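Local coordinates for protein beta-lactamase (Nostoc sp., PDB 6NHS) that probably hydrolyses the beta-lactam ring of penicillin-type antibiotics, as a class D member of the serine beta-lactamase family, at residues 55-61 with 157-162; 24-28 with 47-51. All blocks are in the same frame, centred on the assembly; numbering follows the deposited sequence.

Interaction 1 of 2, residues 55-61 with 157-162; sequences NSQSFLP and LQITPK. With FMT (formic acid), chain G.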
loop_
_atom_site.group_PDB
_atom_site.type_symbol
_atom_site.label_atom_id
_atom_site.label_comp_id
_atom_site.label_asym_id
_atom_site.label_seq_id
_atom_site.Cartn_x
_atom_site.Cartn_y
_atom_site.Cartn_z
ATOM N N ASN A 55 10.232 -11.689 -3.091
ATOM C CA ASN A 55 9.464 -11.313 -1.907
ATOM C C ASN A 55 10.346 -10.839 -0.759
ATOM O O ASN A 55 9.824 -10.261 0.198
ATOM C CB ASN A 55 8.592 -12.486 -1.441
ATOM C CG ASN A 55 7.367 -12.696 -2.324
ATOM O OD1 ASN A 55 6.864 -11.760 -2.935
ATOM N ND2 ASN A 55 6.887 -13.929 -2.392
ATOM N N SER A 56 11.658 -11.070 -0.826
ATOM C CA SER A 56 12.600 -10.546 0.157
ATOM C C SER A 56 13.431 -9.392 -0.386
ATOM O O SER A 56 14.373 -8.955 0.283
ATOM C CB SER A 56 13.530 -11.658 0.652
ATOM O OG SER A 56 12.831 -12.599 1.447
ATOM N N GLN A 57 13.123 -8.902 -1.584
ATOM C CA GLN A 57 13.843 -7.777 -2.163
ATOM C C GLN A 57 13.112 -6.481 -1.851
ATOM O O GLN A 57 11.882 -6.450 -1.772
ATOM C CB GLN A 57 13.992 -7.949 -3.676
ATOM C CG GLN A 57 14.914 -9.096 -4.065
ATOM C CD GLN A 57 14.912 -9.370 -5.557
ATOM O OE1 GLN A 57 14.279 -8.651 -6.337
ATOM N NE2 GLN A 57 15.618 -10.420 -5.963
ATOM N N SER A 58 13.884 -5.406 -1.674
ATOM C CA SER A 58 13.338 -4.109 -1.285
ATOM C C SER A 58 13.032 -3.259 -2.509
ATOM O O SER A 58 13.793 -3.260 -3.483
ATOM C CB SER A 58 14.320 -3.356 -0.382
ATOM O OG SER A 58 14.558 -4.071 0.810
ATOM N N PHE A 59 11.927 -2.514 -2.440
ATOM C CA PHE A 59 11.510 -1.606 -3.499
ATOM C C PHE A 59 10.949 -0.334 -2.879
ATOM O O PHE A 59 10.462 -0.347 -1.746
ATOM C CB PHE A 59 10.448 -2.238 -4.412
ATOM C CG PHE A 59 10.857 -3.565 -4.991
ATOM C CD1 PHE A 59 11.506 -3.631 -6.210
ATOM C CD2 PHE A 59 10.589 -4.747 -4.313
ATOM C CE1 PHE A 59 11.882 -4.858 -6.749
ATOM C CE2 PHE A 59 10.968 -5.969 -4.841
ATOM C CZ PHE A 59 11.615 -6.025 -6.061
ATOM N N LEU A 60 11.031 0.763 -3.628
ATOM C CA LEU A 60 10.315 1.979 -3.265
ATOM C C LEU A 60 8.842 1.656 -3.016
ATOM O O LEU A 60 8.217 0.984 -3.844
ATOM C CB LEU A 60 10.425 3.022 -4.378
ATOM C CG LEU A 60 11.812 3.599 -4.641
ATOM C CD1 LEU A 60 11.819 4.373 -5.956
ATOM C CD2 LEU A 60 12.200 4.507 -3.482
ATOM N N PRO A 61 8.262 2.110 -1.902
ATOM C CA PRO A 61 6.852 1.780 -1.641
ATOM C C PRO A 61 5.878 2.532 -2.527
ATOM O O PRO A 61 4.775 2.024 -2.775
ATOM C CB PRO A 61 6.671 2.151 -0.160
ATOM C CG PRO A 61 7.757 3.103 0.136
ATOM C CD PRO A 61 8.911 2.740 -0.743
ATOM N N LEU A 157 13.537 5.463 1.423
ATOM C CA LEU A 157 12.670 4.443 2.009
ATOM C C LEU A 157 12.388 3.333 1.004
ATOM O O LEU A 157 12.002 3.597 -0.140
ATOM C CB LEU A 157 11.352 5.056 2.483
ATOM C CG LEU A 157 10.403 4.079 3.186
ATOM C CD1 LEU A 157 11.078 3.510 4.440
ATOM C CD2 LEU A 157 9.070 4.751 3.542
ATOM N N GLN A 158 12.589 2.086 1.429
ATOM C CA GLN A 158 12.229 0.929 0.622
ATOM C C GLN A 158 11.585 -0.119 1.523
ATOM O O GLN A 158 11.700 -0.068 2.751
ATOM C CB GLN A 158 13.446 0.347 -0.109
ATOM C CG GLN A 158 14.115 1.318 -1.087
ATOM C CD GLN A 158 15.267 0.678 -1.834
ATOM O OE1 GLN A 158 15.106 -0.355 -2.469
ATOM N NE2 GLN A 158 16.441 1.286 -1.752
ATOM N N ILE A 159 10.895 -1.074 0.898
ATOM C CA ILE A 159 10.190 -2.113 1.639
ATOM C C ILE A 159 10.103 -3.361 0.769
ATOM O O ILE A 159 9.993 -3.278 -0.458
ATOM C CB ILE A 159 8.791 -1.615 2.089
ATOM C CG1 ILE A 159 8.144 -2.590 3.071
ATOM C CG2 ILE A 159 7.869 -1.374 0.877
ATOM C CD1 ILE A 159 6.954 -2.007 3.782
ATOM N N THR A 160 10.186 -4.539 1.417
ATOM C CA THR A 160 10.009 -5.804 0.719
ATOM C C THR A 160 8.544 -6.225 0.756
ATOM O O THR A 160 7.777 -5.768 1.605
ATOM C CB THR A 160 10.867 -6.897 1.363
ATOM O OG1 THR A 160 10.242 -7.328 2.578
ATOM C CG2 THR A 160 12.290 -6.388 1.665
ATOM N N PRO A 161 8.118 -7.103 -0.151
ATOM C CA PRO A 161 6.740 -7.623 -0.049
ATOM C C PRO A 161 6.466 -8.321 1.277
ATOM O O PRO A 161 5.381 -8.148 1.845
ATOM C CB PRO A 161 6.639 -8.584 -1.242
ATOM C CG PRO A 161 7.642 -8.067 -2.229
ATOM C CD PRO A 161 8.785 -7.526 -1.395
ATOM N N LYS A 162 7.432 -9.095 1.791
ATOM C CA LYS A 162 7.291 -9.695 3.119
ATOM C C LYS A 162 7.026 -8.643 4.191
ATOM O O LYS A 162 6.197 -8.854 5.083
ATOM C CB LYS A 162 8.548 -10.497 3.478
ATOM C CG LYS A 162 8.566 -11.912 2.947
ATOM C CD LYS A 162 9.825 -12.641 3.384
ATOM C CE LYS A 162 9.714 -14.122 3.123
ATOM N NZ LYS A 162 10.975 -14.819 3.469
HETATM C C FMT G . 17.086 -6.773 1.227
HETATM O O1 FMT G . 17.646 -5.718 0.936
HETATM O O2 FMT G . 15.933 -6.837 1.650
#

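Interaction 2 of 2, residues 24-28 with 47-51; sequences LGRSF and FYEHN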
loop_
_atom_site.group_PDB
_atom_site.type_symbol
_atom_site.label_atom_id
_atom_site.label_comp_id
_atom_site.label_asym_id
_atom_site.label_seq_id
_atom_site.Cartn_x
_atom_site.Cartn_y
_atom_site.Cartn_z
ATOM N N LEU A 24 0.965 -20.420 -8.552
ATOM C CA LEU A 24 0.672 -18.994 -8.610
ATOM C C LEU A 24 1.493 -18.278 -9.671
ATOM O O LEU A 24 1.156 -17.150 -10.039
ATOM C CB LEU A 24 0.911 -18.342 -7.247
ATOM C CG LEU A 24 -0.069 -18.717 -6.134
ATOM C CD1 LEU A 24 0.178 -17.868 -4.892
ATOM C CD2 LEU A 24 -1.520 -18.593 -6.613
ATOM N N GLY A 25 2.561 -18.899 -10.169
ATOM C CA GLY A 25 3.299 -18.301 -11.266
ATOM C C GLY A 25 2.579 -18.347 -12.597
ATOM O O GLY A 25 3.007 -17.669 -13.539
ATOM N N ARG A 26 1.496 -19.120 -12.692
ATOM C CA ARG A 26 0.803 -19.276 -13.965
ATOM C C ARG A 26 0.243 -17.945 -14.457
ATOM O O ARG A 26 0.396 -17.593 -15.633
ATOM C CB ARG A 26 -0.307 -20.319 -13.829
ATOM C CG ARG A 26 -1.087 -20.530 -15.108
ATOM C CD ARG A 26 -2.259 -21.466 -14.912
ATOM N NE ARG A 26 -3.293 -21.205 -15.909
ATOM C CZ ARG A 26 -4.241 -22.070 -16.254
ATOM N NH1 ARG A 26 -4.286 -23.269 -15.688
ATOM N NH2 ARG A 26 -5.139 -21.737 -17.174
ATOM N N SER A 27 -0.401 -17.185 -13.567
ATOM C CA SER A 27 -0.989 -15.909 -13.970
ATOM C C SER A 27 0.074 -14.946 -14.484
ATOM O O SER A 27 -0.164 -14.201 -15.443
ATOM C CB SER A 27 -1.746 -15.291 -12.797
ATOM O OG SER A 27 -2.514 -16.268 -12.116
ATOM N N PHE A 28 1.255 -14.953 -13.864
ATOM C CA PHE A 28 2.321 -14.043 -14.275
ATOM C C PHE A 28 2.750 -14.312 -15.711
ATOM O O PHE A 28 2.879 -13.387 -16.520
ATOM C CB PHE A 28 3.510 -14.167 -13.316
ATOM C CG PHE A 28 3.262 -13.556 -11.965
ATOM C CD1 PHE A 28 2.499 -14.220 -11.016
ATOM C CD2 PHE A 28 3.782 -12.312 -11.648
ATOM C CE1 PHE A 28 2.261 -13.654 -9.773
ATOM C CE2 PHE A 28 3.547 -11.738 -10.405
ATOM C CZ PHE A 28 2.784 -12.410 -9.470
ATOM N N PHE A 47 1.807 -19.551 4.242
ATOM C CA PHE A 47 2.137 -18.717 3.095
ATOM C C PHE A 47 1.866 -19.440 1.784
ATOM O O PHE A 47 2.000 -20.661 1.687
ATOM C CB PHE A 47 3.610 -18.307 3.112
ATOM C CG PHE A 47 3.925 -17.209 4.066
ATOM C CD1 PHE A 47 3.544 -15.908 3.791
ATOM C CD2 PHE A 47 4.626 -17.467 5.227
ATOM C CE1 PHE A 47 3.847 -14.886 4.662
ATOM C CE2 PHE A 47 4.932 -16.441 6.095
ATOM C CZ PHE A 47 4.541 -15.154 5.816
ATOM N N TYR A 48 1.496 -18.660 0.772
ATOM C CA TYR A 48 1.473 -19.081 -0.622
ATOM C C TYR A 48 2.203 -18.011 -1.414
ATOM O O TYR A 48 2.017 -16.818 -1.157
ATOM C CB TYR A 48 0.037 -19.250 -1.153
ATOM C CG TYR A 48 -0.811 -20.184 -0.322
ATOM C CD1 TYR A 48 -0.844 -21.543 -0.594
ATOM C CD2 TYR A 48 -1.577 -19.707 0.733
ATOM C CE1 TYR A 48 -1.608 -22.403 0.163
ATOM C CE2 TYR A 48 -2.348 -20.564 1.498
ATOM C CZ TYR A 48 -2.356 -21.912 1.204
ATOM O OH TYR A 48 -3.118 -22.779 1.948
ATOM N N GLU A 49 3.054 -18.416 -2.355
ATOM C CA GLU A 49 3.843 -17.385 -3.015
ATOM C C GLU A 49 4.300 -17.840 -4.390
ATOM O O GLU A 49 4.319 -19.031 -4.707
ATOM C CB GLU A 49 5.055 -16.971 -2.168
ATOM C CG GLU A 49 6.062 -18.055 -1.959
ATOM C CD GLU A 49 7.215 -17.642 -1.052
ATOM O OE1 GLU A 49 7.579 -16.442 -1.011
ATOM O OE2 GLU A 49 7.759 -18.533 -0.379
ATOM N N HIS A 50 4.653 -16.848 -5.203
ATOM C CA HIS A 50 5.392 -17.024 -6.443
ATOM C C HIS A 50 6.607 -16.115 -6.390
ATOM O O HIS A 50 6.486 -14.946 -6.008
ATOM C CB HIS A 50 4.548 -16.677 -7.669
ATOM C CG HIS A 50 5.360 -16.419 -8.899
ATOM N ND1 HIS A 50 6.048 -17.416 -9.561
ATOM C CD2 HIS A 50 5.598 -15.277 -9.586
ATOM C CE1 HIS A 50 6.674 -16.896 -10.602
ATOM N NE2 HIS A 50 6.420 -15.599 -10.638
ATOM N N ASN A 51 7.767 -16.654 -6.774
ATOM C CA ASN A 51 9.020 -15.905 -6.820
ATOM C C ASN A 51 9.453 -15.489 -5.416
ATOM O O ASN A 51 9.442 -14.301 -5.078
ATOM C CB ASN A 51 8.883 -14.682 -7.736
ATOM C CG ASN A 51 10.222 -14.082 -8.116
ATOM O OD1 ASN A 51 11.254 -14.460 -7.573
ATOM N ND2 ASN A 51 10.207 -13.131 -9.045
HETATM O O HOH W 1 3.729 -20.597 -7.442
#

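Interaction 1 of 2, residues 55-61 with 157-162
F59 and I159 pair through their backbones as a single antiparallel bridge, with F59 N giving to I159 O at 2.9 Å and I159 N to F59 O at 2.8 Å. The bond to CB of F59 points away from 157-162, and P161 CD and I159 O lie at the edge of its ring, near its plane, while I214 and W216 of strand 213-223 touch the F59 side chain as well. The P61 ring makes its apolar contacts through CB, 3.9 Å from I159 CG2, and through CG, which meets CD2 of L157, whose side chain crosses it at about a right angle; P61 CD lies against L157 O. In the class D beta-lactamase fold this pairing joins the loop leading to helix 65-76, whose start carries an SxxK pattern that probably includes the nucleophilic serine, to the entry of helix 161-172. T160 is the N-cap of that helix. Its OG1, set between backbone N and carbonyl carbon (chi1 76°), bonds Q163 N, and the same chi1 places CG2 beside S58 OG, 3.4 Å away. One residue on, P161 lies across N55, and P161 CB packs 3.6 Å from N55 OD1; OD1 is hydrogen-bonded to S36 OG, and N55 ND2 to E49 OE1. K162 N reaches N55 O at 3.1 Å, and the extended lysine chain runs out past S56 OG.

Interaction 2 of 2, residues 24-28 with 47-51
H50 meets G25 and F28 with its imidazole, at the place where the N-terminal helix 25-30 lies against strand 46-50. This strand is an outermost one of the antiparallel sheet that, with helices packed on it, builds the beta-lactamase fold; its inner neighbour is strand 35-41, to which Y48 and H50 are tied by backbone bonds with I39 and I37. The H50 side chain leaves the strand toward the helix. CB lies 4.0 Å from L24 CB, where the chain enters the first turn. CG is placed anti to the backbone N (chi1 162°), which carries the ring out against that turn. ND1 and CE1 then lie against G25, whose CA is 3.4 Å from ND1 and sits over the ring face, 24° off the normal, in a CH-pi contact. The opposite face of the imidazole takes CB of N51. CD2, on the other side of the ring from ND1, lies over the centre of the F28 ring, 3.6 Å from F28 CD1, and NE2 follows at 4.0 Å from F28 CG. The F28 and H50 rings are inclined at 38°, neither stacked flat nor set upright. F28 is touched by I37 and by V248 of helix 239-255 as well. L24 adds a second contact through its tip: CD1 reaches Y48 CB at 4.0 Å, while the same side chain touches S252 and A255 of helix 239-255. No direct hydrogen bond crosses between the two segments; instead a water accepts from L24 N at 3.0 Å and donates to E49 O at 3.2 Å.

The two contacts lie at different distances from the centre of the chain, their own centres about 11 and 19 Å from it and about 17 Å apart. Interaction 1 joins a loop to the residues that lead into helix 161-172, through direct backbone hydrogen bonds and proline packing, close to the probable active-site region. Interaction 2 lies farther out, where the N-terminal helix packs against an outermost strand of the sheet; aromatic and CH-pi packing dominates there, and a water supplies the polar link. Both are partly buried, but 24-28 with 47-51 buries much less surface than 55-61 with 157-162. They meet directly where N55 ND2 probably bonds E49 OE1 at 2.9 Å, tying the end of strand 46-50 to the loop that follows it.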